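Local coordinates for protein coenzyme A transferase (Yersinia pestis, PDB 3QLI) that probably transfers coenzyme A from an acyl-CoA to a carboxylate such as acetate, at residues L42-F47 and V72-T77; D142-T147 and D164-I169. All coordinates share one frame; numbering follows the deposited sequence.

Contact 1: residues L42-F47 and V72-T77; sequences LSMGMF and VYYFET
Leu42 and Val72 pair as parallel neighbours in a sheet, and the short strand segments 42-44 and 72-74 come within 4.7 Å, axis to axis, while inclined by 31°. Tyr73 N donates to Leu42 O over 2.9 Å, nearly in line with the carbonyl, and the CA-H of Val72 approaches the same oxygen. At the next pair a side chain takes over the bonding. Ser43 OG gives its proton to Tyr73 O at 2.7 Å, from somewhat outside the carbonyl plane; it can reach because OG stands anti to the backbone N (chi1 -175°). Beyond the strands, Phe47 N meets Glu76 O at 2.9 Å in the plane of that carbonyl and draws the two loops together.

Apolar contacts fill in between these bonds. Leu42 CD2 lies alongside Val72 CG1 at 3.9 Å. The extended chain of Met44 runs beside Tyr74, with Met44 CE 3.7 Å from Tyr74 CG at the base of the ring. Met46 instead bends at its last torsion (chi3 68°), which lays CE against Glu76 CB at 3.5 Å and against Phe75 CB. Such a progression, from paired strands to loops that still touch, belongs to the beta-alpha-beta unit of strand 41-44, helix 52-63 and strand 70-74, in which the C-terminal end of strand 70-74 leads to Glu76, a residue of the CoA site.

Contact 2: residues D142-T147 and D164-I169; sequences DTFMHT and DYSSRI
Phe144 and His146 on one side, and Tyr165, Ser166 and Ile169 on the other, join a strand to the helix that packs against it within a beta-alpha-beta crossover: strand 143-148 is linked through helix 166-172 to its parallel neighbour, strand 175-180. Two aromatic side chains of the strand reach the first turns of the helix, and each is received differently.

Phe144 is held mainly by apolar contact. A chi1 of -169° swings its ring away from the backbone N and out from the sheet beneath Ile169, whose CB stands over one face in a CH-pi contact, 4.1 Å from the ring centroid. Ile169 CG2 comes closer to the rim, 3.5 Å from Phe144 CD1. The CE1 corner of the ring meets Tyr165 CE1 at 4.0 Å, the two side chains crossing at a slant, and Ser166 OG lies at the Phe144 edge beside CZ. Ile169 also packs on Leu135 and Ala136 of helix 131-139.

His146 turns an edge to Ser166, with His146 CD2 3.2 Å from Ser166 OG. Its ring is steadied from behind by ND1, which donates to Thr147 O at 2.7 Å, close to the imidazole plane. NE2 is bonded to a water that in turn donates to Asp164 OD1, so a single water links the strand to Asp164. Asp164 supplies the capping bond at the start of the helix: its OD2, poised over the centre of the Tyr165 ring, is gripped twice, receiving the Ser166 hydroxyl proton on its syn side and the Ser166 backbone N-H, at 2.8 Å from N, from well above the carboxylate plane.

Overall arrangement
Both contacts are buried and rest on one parallel sheet, in which strands 41-44 and 143-148 are neighbours; their centres lie about 8 Å apart. The pair illustrates how chemistry follows place in an alpha/beta fold. Within the sheet, contact 1 is bound chiefly through backbone carbonyls, with methionine side chains packing beside the bonded backbone. Contact 2, between sheet and helix, relies on aromatic packing, the CH-pi contact and a bridging water. Ser43 N probably bonds to Thr143 O, and Tyr165 OH reaches Met44 O at 2.8 Å, tying the helix start to contact 1, the one that holds a CoA-site residue, Glu76.

Contact 1: residues L42-F47 and V72-T77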
loop_
_atom_site.group_PDB
_atom_site.type_symbol
_atom_site.label_atom_id
_atom_site.label_comp_id
_atom_site.label_asym_id
_atom_site.label_seq_id
_atom_site.Cartn_x
_atom_site.Cartn_y
_atom_site.Cartn_z
ATOM N N LEU A 42 -27.044 -7.937 -3.207
ATOM C CA LEU A 42 -26.707 -9.343 -3.359
ATOM C C LEU A 42 -25.227 -9.498 -3.672
ATOM O O LEU A 42 -24.635 -8.657 -4.344
ATOM C CB LEU A 42 -27.545 -9.966 -4.476
ATOM C CG LEU A 42 -27.313 -11.465 -4.724
ATOM C CD1 LEU A 42 -28.607 -12.225 -4.804
ATOM C CD2 LEU A 42 -26.517 -11.656 -5.985
ATOM N N SER A 43 -24.625 -10.581 -3.186
ATOM C CA SER A 43 -23.262 -10.915 -3.584
ATOM C C SER A 43 -23.217 -12.409 -3.879
ATOM O O SER A 43 -24.168 -13.138 -3.588
ATOM C CB SER A 43 -22.256 -10.536 -2.488
ATOM O OG SER A 43 -20.905 -10.744 -2.911
ATOM N N MET A 44 -22.126 -12.858 -4.476
ATOM C CA MET A 44 -21.994 -14.252 -4.858
ATOM C C MET A 44 -20.523 -14.632 -4.802
ATOM O O MET A 44 -19.662 -13.769 -4.664
ATOM C CB MET A 44 -22.509 -14.460 -6.279
ATOM C CG MET A 44 -21.842 -13.529 -7.291
ATOM S SD MET A 44 -22.530 -13.733 -8.953
ATOM C CE MET A 44 -21.751 -12.365 -9.819
ATOM N N GLY A 45 -20.251 -15.928 -4.916
ATOM C CA GLY A 45 -18.892 -16.418 -4.915
ATOM C C GLY A 45 -18.120 -15.972 -6.137
ATOM O O GLY A 45 -18.683 -15.423 -7.091
ATOM N N MET A 46 -16.816 -16.225 -6.132
ATOM C CA MET A 46 -15.945 -15.834 -7.240
ATOM C C MET A 46 -15.749 -16.908 -8.308
ATOM O O MET A 46 -15.558 -18.077 -7.988
ATOM C CB MET A 46 -14.559 -15.449 -6.712
ATOM C CG MET A 46 -14.536 -14.362 -5.659
ATOM S SD MET A 46 -12.869 -14.110 -5.013
ATOM C CE MET A 46 -12.048 -13.419 -6.444
ATOM N N PHE A 47 -15.801 -16.508 -9.577
ATOM C CA PHE A 47 -15.535 -17.438 -10.677
ATOM C C PHE A 47 -16.424 -18.679 -10.720
ATOM O O PHE A 47 -17.638 -18.592 -10.868
ATOM C CB PHE A 47 -14.054 -17.826 -10.739
ATOM C CG PHE A 47 -13.612 -18.286 -12.099
ATOM C CD1 PHE A 47 -13.733 -17.454 -13.199
ATOM C CD2 PHE A 47 -13.090 -19.553 -12.282
ATOM C CE1 PHE A 47 -13.336 -17.875 -14.454
ATOM C CE2 PHE A 47 -12.690 -19.980 -13.533
ATOM C CZ PHE A 47 -12.813 -19.139 -14.620
ATOM N N VAL A 72 -25.615 -5.891 -7.367
ATOM C CA VAL A 72 -24.827 -7.098 -7.163
ATOM C C VAL A 72 -23.368 -6.710 -7.012
ATOM O O VAL A 72 -22.755 -6.151 -7.944
ATOM C CB VAL A 72 -25.002 -8.105 -8.324
ATOM C CG1 VAL A 72 -24.125 -9.357 -8.091
ATOM C CG2 VAL A 72 -26.475 -8.482 -8.475
ATOM N N TYR A 73 -22.825 -6.991 -5.824
ATOM C CA TYR A 73 -21.442 -6.685 -5.479
ATOM C C TYR A 73 -20.615 -7.975 -5.595
ATOM O O TYR A 73 -20.942 -8.980 -4.967
ATOM C CB TYR A 73 -21.367 -6.167 -4.044
ATOM C CG TYR A 73 -21.957 -4.791 -3.816
ATOM C CD1 TYR A 73 -21.140 -3.664 -3.778
ATOM C CD2 TYR A 73 -23.331 -4.619 -3.596
ATOM C CE1 TYR A 73 -21.675 -2.387 -3.537
ATOM C CE2 TYR A 73 -23.872 -3.349 -3.367
ATOM C CZ TYR A 73 -23.040 -2.237 -3.343
ATOM O OH TYR A 73 -23.572 -0.971 -3.104
ATOM N N TYR A 74 -19.535 -7.957 -6.374
ATOM C CA TYR A 74 -18.848 -9.213 -6.674
ATOM C C TYR A 74 -17.451 -8.996 -7.253
ATOM O O TYR A 74 -17.140 -7.897 -7.723
ATOM C CB TYR A 74 -19.690 -10.023 -7.675
ATOM C CG TYR A 74 -19.755 -9.345 -9.022
ATOM C CD1 TYR A 74 -18.939 -9.755 -10.068
ATOM C CD2 TYR A 74 -20.604 -8.267 -9.237
ATOM C CE1 TYR A 74 -18.978 -9.114 -11.298
ATOM C CE2 TYR A 74 -20.648 -7.611 -10.470
ATOM C CZ TYR A 74 -19.832 -8.037 -11.490
ATOM O OH TYR A 74 -19.862 -7.382 -12.709
ATOM N N PHE A 75 -16.659 -10.070 -7.259
ATOM C CA PHE A 75 -15.291 -10.099 -7.780
ATOM C C PHE A 75 -15.109 -11.299 -8.716
ATOM O O PHE A 75 -15.823 -12.291 -8.599
ATOM C CB PHE A 75 -14.295 -10.313 -6.637
ATOM C CG PHE A 75 -14.054 -9.110 -5.775
ATOM C CD1 PHE A 75 -12.987 -8.267 -6.024
ATOM C CD2 PHE A 75 -14.862 -8.854 -4.682
ATOM C CE1 PHE A 75 -12.749 -7.173 -5.219
ATOM C CE2 PHE A 75 -14.628 -7.760 -3.874
ATOM C CZ PHE A 75 -13.569 -6.920 -4.142
ATOM N N GLU A 76 -14.134 -11.219 -9.621
ATOM C CA GLU A 76 -13.814 -12.339 -10.516
ATOM C C GLU A 76 -14.951 -12.961 -11.338
ATOM O O GLU A 76 -15.298 -14.123 -11.144
ATOM C CB GLU A 76 -13.045 -13.427 -9.763
ATOM C CG GLU A 76 -12.088 -14.222 -10.639
ATOM C CD GLU A 76 -11.080 -13.345 -11.361
ATOM O OE1 GLU A 76 -10.690 -12.296 -10.810
ATOM O OE2 GLU A 76 -10.672 -13.709 -12.483
ATOM N N THR A 77 -15.531 -12.172 -12.235
ATOM C CA THR A 77 -16.639 -12.617 -13.078
ATOM C C THR A 77 -16.314 -13.787 -14.012
ATOM O O THR A 77 -15.201 -13.918 -14.512
ATOM C CB THR A 77 -17.147 -11.464 -13.965
ATOM O OG1 THR A 77 -16.944 -10.215 -13.295
ATOM C CG2 THR A 77 -18.622 -11.642 -14.280
#

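Contact 2: residues D142-T147 and D164-I169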
loop_
_atom_site.group_PDB
_atom_site.type_symbol
_atom_site.label_atom_id
_atom_site.label_comp_id
_atom_site.label_asym_id
_atom_site.label_seq_id
_atom_site.Cartn_x
_atom_site.Cartn_y
_atom_site.Cartn_z
ATOM N N ASP A 142 -27.597 -8.443 1.733
ATOM C CA ASP A 142 -28.872 -9.034 2.128
ATOM C C ASP A 142 -28.974 -10.511 1.728
ATOM O O ASP A 142 -29.495 -11.334 2.481
ATOM C CB ASP A 142 -30.020 -8.204 1.547
ATOM C CG ASP A 142 -29.941 -6.752 1.988
ATOM O OD1 ASP A 142 -30.242 -6.498 3.167
ATOM O OD2 ASP A 142 -29.561 -5.875 1.176
ATOM N N THR A 143 -28.465 -10.838 0.548
ATOM C CA THR A 143 -28.495 -12.218 0.052
ATOM C C THR A 143 -27.142 -12.590 -0.514
ATOM O O THR A 143 -26.550 -11.823 -1.286
ATOM C CB THR A 143 -29.541 -12.412 -1.076
ATOM O OG1 THR A 143 -30.838 -12.023 -0.608
ATOM C CG2 THR A 143 -29.590 -13.887 -1.497
ATOM N N PHE A 144 -26.646 -13.760 -0.113
ATOM C CA PHE A 144 -25.420 -14.309 -0.671
ATOM C C PHE A 144 -25.706 -15.678 -1.300
ATOM O O PHE A 144 -26.415 -16.493 -0.703
ATOM C CB PHE A 144 -24.340 -14.432 0.411
ATOM C CG PHE A 144 -22.981 -14.748 -0.141
ATOM C CD1 PHE A 144 -22.307 -13.815 -0.920
ATOM C CD2 PHE A 144 -22.380 -15.978 0.103
ATOM C CE1 PHE A 144 -21.059 -14.094 -1.445
ATOM C CE2 PHE A 144 -21.120 -16.272 -0.437
ATOM C CZ PHE A 144 -20.463 -15.337 -1.203
ATOM N N MET A 145 -25.183 -15.908 -2.508
ATOM C CA MET A 145 -25.383 -17.177 -3.219
ATOM C C MET A 145 -24.028 -17.750 -3.634
ATOM O O MET A 145 -23.170 -17.022 -4.138
ATOM C CB MET A 145 -26.290 -16.967 -4.455
ATOM C CG MET A 145 -27.517 -16.089 -4.144
ATOM S SD MET A 145 -28.907 -16.281 -5.300
ATOM C CE MET A 145 -28.113 -15.697 -6.792
ATOM N N HIS A 146 -23.838 -19.053 -3.436
ATOM C CA HIS A 146 -22.537 -19.693 -3.685
ATOM C C HIS A 146 -22.795 -21.179 -3.993
ATOM O O HIS A 146 -23.645 -21.811 -3.349
ATOM C CB HIS A 146 -21.668 -19.537 -2.423
ATOM C CG HIS A 146 -20.186 -19.709 -2.633
ATOM N ND1 HIS A 146 -19.589 -20.938 -2.851
ATOM C CD2 HIS A 146 -19.172 -18.814 -2.556
ATOM C CE1 HIS A 146 -18.276 -20.779 -2.944
ATOM N NE2 HIS A 146 -17.996 -19.499 -2.771
ATOM N N THR A 147 -22.086 -21.722 -4.978
ATOM C CA THR A 147 -22.094 -23.172 -5.249
ATOM C C THR A 147 -21.287 -23.909 -4.169
ATOM O O THR A 147 -20.217 -23.441 -3.758
ATOM C CB THR A 147 -21.479 -23.453 -6.638
ATOM O OG1 THR A 147 -22.229 -22.742 -7.640
ATOM C CG2 THR A 147 -21.433 -24.961 -6.964
ATOM N N ASP A 164 -11.980 -16.794 0.049
ATOM C CA ASP A 164 -11.990 -15.359 -0.204
ATOM C C ASP A 164 -12.814 -14.616 0.837
ATOM O O ASP A 164 -12.598 -14.754 2.038
ATOM C CB ASP A 164 -12.473 -15.051 -1.628
ATOM C CG ASP A 164 -13.715 -15.832 -2.015
ATOM O OD1 ASP A 164 -13.585 -16.997 -2.444
ATOM O OD2 ASP A 164 -14.821 -15.273 -1.901
ATOM N N TYR A 165 -13.749 -13.810 0.342
ATOM C CA TYR A 165 -14.677 -13.069 1.182
ATOM C C TYR A 165 -15.948 -13.892 1.371
ATOM O O TYR A 165 -16.809 -13.549 2.178
ATOM C CB TYR A 165 -15.038 -11.739 0.525
ATOM C CG TYR A 165 -15.639 -11.887 -0.858
ATOM C CD1 TYR A 165 -16.987 -12.176 -1.024
ATOM C CD2 TYR A 165 -14.857 -11.742 -1.994
ATOM C CE1 TYR A 165 -17.539 -12.314 -2.285
ATOM C CE2 TYR A 165 -15.398 -11.879 -3.258
ATOM C CZ TYR A 165 -16.739 -12.165 -3.400
ATOM O OH TYR A 165 -17.278 -12.300 -4.658
ATOM N N SER A 166 -16.052 -14.984 0.620
ATOM C CA SER A 166 -17.232 -15.842 0.656
ATOM C C SER A 166 -17.488 -16.479 2.017
ATOM O O SER A 166 -18.628 -16.559 2.464
ATOM C CB SER A 166 -17.135 -16.929 -0.419
ATOM O OG SER A 166 -17.225 -16.374 -1.719
ATOM N N SER A 167 -16.431 -16.934 2.677
ATOM C CA SER A 167 -16.595 -17.566 3.991
ATOM C C SER A 167 -17.135 -16.609 5.058
ATOM O O SER A 167 -17.817 -17.030 5.998
ATOM C CB SER A 167 -15.284 -18.222 4.458
ATOM O OG SER A 167 -14.257 -17.254 4.604
ATOM N N ARG A 168 -16.830 -15.324 4.922
ATOM C CA ARG A 168 -17.416 -14.314 5.809
ATOM C C ARG A 168 -18.858 -13.957 5.420
ATOM O O ARG A 168 -19.757 -13.903 6.270
ATOM C CB ARG A 168 -16.566 -13.035 5.791
ATOM C CG ARG A 168 -17.221 -11.817 6.459
ATOM C CD ARG A 168 -17.365 -12.007 7.958
ATOM N NE ARG A 168 -17.998 -10.854 8.614
ATOM C CZ ARG A 168 -17.358 -9.749 8.987
ATOM N NH1 ARG A 168 -16.055 -9.616 8.761
ATOM N NH2 ARG A 168 -18.031 -8.763 9.575
ATOM N N ILE A 169 -19.078 -13.700 4.137
ATOM C CA ILE A 169 -20.369 -13.166 3.713
ATOM C C ILE A 169 -21.451 -14.242 3.776
ATOM O O ILE A 169 -22.621 -13.919 3.965
ATOM C CB ILE A 169 -20.317 -12.535 2.314
ATOM C CG1 ILE A 169 -19.244 -11.443 2.277
ATOM C CG2 ILE A 169 -21.697 -11.960 1.936
ATOM C CD1 ILE A 169 -19.367 -10.434 3.432
HETATM O O HOH W 1 -15.861 -17.918 -4.193
#